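Mannose-specific lectin 2 chain 1 (Colocasia esculenta, PDB 5T1X) binds mannose as a subunit of a tetrameric bulb-type (GNA-related) lectin and agglutinates rabbit erythrocytes. Local coordinates at residues L55-E60 against S78-Y83. Numbering follows the deposited sequence.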
loop_
_atom_site.group_PDB
_atom_site.type_symbol
_atom_site.label_atom_id
_atom_site.label_comp_id
_atom_site.label_asym_id
_atom_site.label_seq_id
_atom_site.Cartn_x
_atom_site.Cartn_y
_atom_site.Cartn_z
ATOM N N LEU A 55 4.853 -0.560 12.981
ATOM C CA LEU A 55 4.111 -1.698 12.456
ATOM C C LEU A 55 5.020 -2.909 12.559
ATOM O O LEU A 55 6.118 -2.890 12.009
ATOM C CB LEU A 55 3.665 -1.406 11.010
ATOM C CG LEU A 55 2.870 -2.482 10.251
ATOM C CD1 LEU A 55 1.511 -2.726 10.886
ATOM C CD2 LEU A 55 2.672 -2.061 8.807
ATOM N N THR A 56 4.607 -3.922 13.327
ATOM C CA THR A 56 5.432 -5.122 13.539
ATOM C C THR A 56 5.496 -5.993 12.280
ATOM O O THR A 56 4.726 -5.800 11.333
ATOM C CB THR A 56 4.938 -5.954 14.739
ATOM O OG1 THR A 56 3.734 -6.650 14.408
ATOM C CG2 THR A 56 4.750 -5.132 15.992
ATOM N N ASP A 57 6.417 -6.982 12.298
ATOM C CA ASP A 57 6.601 -7.952 11.215
ATOM C C ASP A 57 5.431 -8.942 11.164
ATOM O O ASP A 57 5.394 -9.781 10.272
ATOM C CB ASP A 57 7.940 -8.696 11.380
ATOM C CG ASP A 57 9.171 -7.814 11.253
ATOM O OD1 ASP A 57 9.066 -6.723 10.642
ATOM O OD2 ASP A 57 10.252 -8.231 11.730
ATOM N N TYR A 58 4.454 -8.804 12.077
ATOM C CA TYR A 58 3.241 -9.627 12.116
ATOM C C TYR A 58 2.000 -8.778 11.761
ATOM O O TYR A 58 0.870 -9.270 11.818
ATOM C CB TYR A 58 3.089 -10.315 13.478
ATOM C CG TYR A 58 4.259 -11.218 13.797
ATOM C CD1 TYR A 58 4.261 -12.555 13.409
ATOM C CD2 TYR A 58 5.373 -10.734 14.482
ATOM C CE1 TYR A 58 5.347 -13.386 13.683
ATOM C CE2 TYR A 58 6.469 -11.552 14.747
ATOM C CZ TYR A 58 6.454 -12.876 14.341
ATOM O OH TYR A 58 7.523 -13.688 14.625
ATOM N N GLY A 59 2.235 -7.529 11.363
ATOM C CA GLY A 59 1.194 -6.609 10.918
ATOM C C GLY A 59 0.407 -5.919 12.007
ATOM O O GLY A 59 -0.704 -5.450 11.760
ATOM N N GLU A 60 0.983 -5.818 13.208
ATOM C CA GLU A 60 0.310 -5.159 14.311
ATOM C C GLU A 60 0.778 -3.712 14.418
ATOM O O GLU A 60 1.987 -3.457 14.441
ATOM C CB GLU A 60 0.597 -5.918 15.617
ATOM C CG GLU A 60 -0.324 -5.563 16.768
ATOM C CD GLU A 60 -0.151 -6.439 17.998
ATOM O OE1 GLU A 60 0.891 -7.122 18.118
ATOM O OE2 GLU A 60 -1.070 -6.445 18.845
ATOM N N SER A 78 -0.855 -11.543 11.856
ATOM C CA SER A 78 -0.800 -12.625 10.879
ATOM C C SER A 78 0.633 -13.213 10.876
ATOM O O SER A 78 1.316 -13.129 11.900
ATOM C CB SER A 78 -1.266 -12.137 9.505
ATOM O OG SER A 78 -1.392 -13.215 8.596
ATOM N N VAL A 79 1.070 -13.845 9.776
ATOM C CA VAL A 79 2.397 -14.487 9.691
ATOM C C VAL A 79 3.533 -13.462 9.636
ATOM O O VAL A 79 3.305 -12.310 9.274
ATOM C CB VAL A 79 2.502 -15.461 8.490
ATOM C CG1 VAL A 79 1.569 -16.652 8.673
ATOM C CG2 VAL A 79 2.238 -14.753 7.157
ATOM N N LYS A 80 4.766 -13.888 9.960
ATOM C CA LYS A 80 5.916 -12.986 9.874
ATOM C C LYS A 80 6.170 -12.648 8.417
ATOM O O LYS A 80 6.179 -13.530 7.556
ATOM C CB LYS A 80 7.165 -13.595 10.524
ATOM C CG LYS A 80 8.289 -12.601 10.738
ATOM C CD LYS A 80 9.488 -13.276 11.386
ATOM C CE LYS A 80 10.504 -12.261 11.850
ATOM N NZ LYS A 80 11.661 -12.904 12.522
ATOM N N GLY A 81 6.320 -11.364 8.149
ATOM C CA GLY A 81 6.549 -10.881 6.796
ATOM C C GLY A 81 6.535 -9.375 6.733
ATOM O O GLY A 81 6.768 -8.708 7.745
ATOM N N ASN A 82 6.272 -8.844 5.529
ATOM C CA ASN A 82 6.240 -7.407 5.232
ATOM C C ASN A 82 4.808 -6.935 5.126
ATOM O O ASN A 82 4.033 -7.489 4.343
ATOM C CB ASN A 82 6.990 -7.112 3.920
ATOM C CG ASN A 82 8.441 -7.536 3.919
ATOM O OD1 ASN A 82 9.196 -7.256 4.843
ATOM N ND2 ASN A 82 8.865 -8.203 2.861
ATOM N N TYR A 83 4.463 -5.903 5.907
ATOM C CA TYR A 83 3.104 -5.371 5.958
ATOM C C TYR A 83 3.084 -3.902 5.583
ATOM O O TYR A 83 4.125 -3.239 5.595
ATOM C CB TYR A 83 2.521 -5.568 7.375
ATOM C CG TYR A 83 2.189 -7.016 7.665
ATOM C CD1 TYR A 83 0.889 -7.489 7.537
ATOM C CD2 TYR A 83 3.180 -7.920 8.041
ATOM C CE1 TYR A 83 0.584 -8.833 7.747
ATOM C CE2 TYR A 83 2.893 -9.273 8.225
ATOM C CZ TYR A 83 1.590 -9.723 8.075
ATOM O OH TYR A 83 1.277 -11.043 8.251
HETATM O O HOH W 1 8.709 -6.677 7.978
#
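Gly59 lays its backbone on one face of the Tyr83 ring in a CH-pi contact, its CA 3.6 Å from the ring centroid. Tyr58 C covers the same face near the rim. Leu55 CD2 packs against Tyr83 CB at 3.8 Å.

Two backbone bonds join the loops. Gly81 N donates to Asp57 O at 2.8 Å, and Ser78 N donates to Tyr58 O at 2.9 Å. Asp57 O also receives a CA-H...O contact from Lys80. A water within hydrogen-bonding distance of both Asp57 OD1 and Gly81 O probably links them. Tyr58 turns its ring edge to Ser78 O, while Lys80 CB meets Tyr58 CE1 at 3.7 Å. With chi1 at -167° and the chain extended beyond CG, Lys80 runs alongside Asp57, with Lys80 NZ still 4.9 Å from Asp57 OD2.

Behind these contacts, Tyr83 OH donates to a lone pair of Val79 O at 2.6 Å, tying the ring's far end to its own loop. Residues 56-59 form a type I turn, and Gly59, with its positive phi (80°), makes the G1 bulge that closes the hairpin of antiparallel strands 52-55 and 61-64. Thr56 OG1 accepts from Tyr58 N, an ST turn, and from Glu60 N.

The turn, in the bulb-type lectin domain, rests on the loop leading into strand 84-88. Leu55 and Tyr83 also touch strand 92-103, and Tyr83 packs on Ile105 of the neighbouring lectin chain.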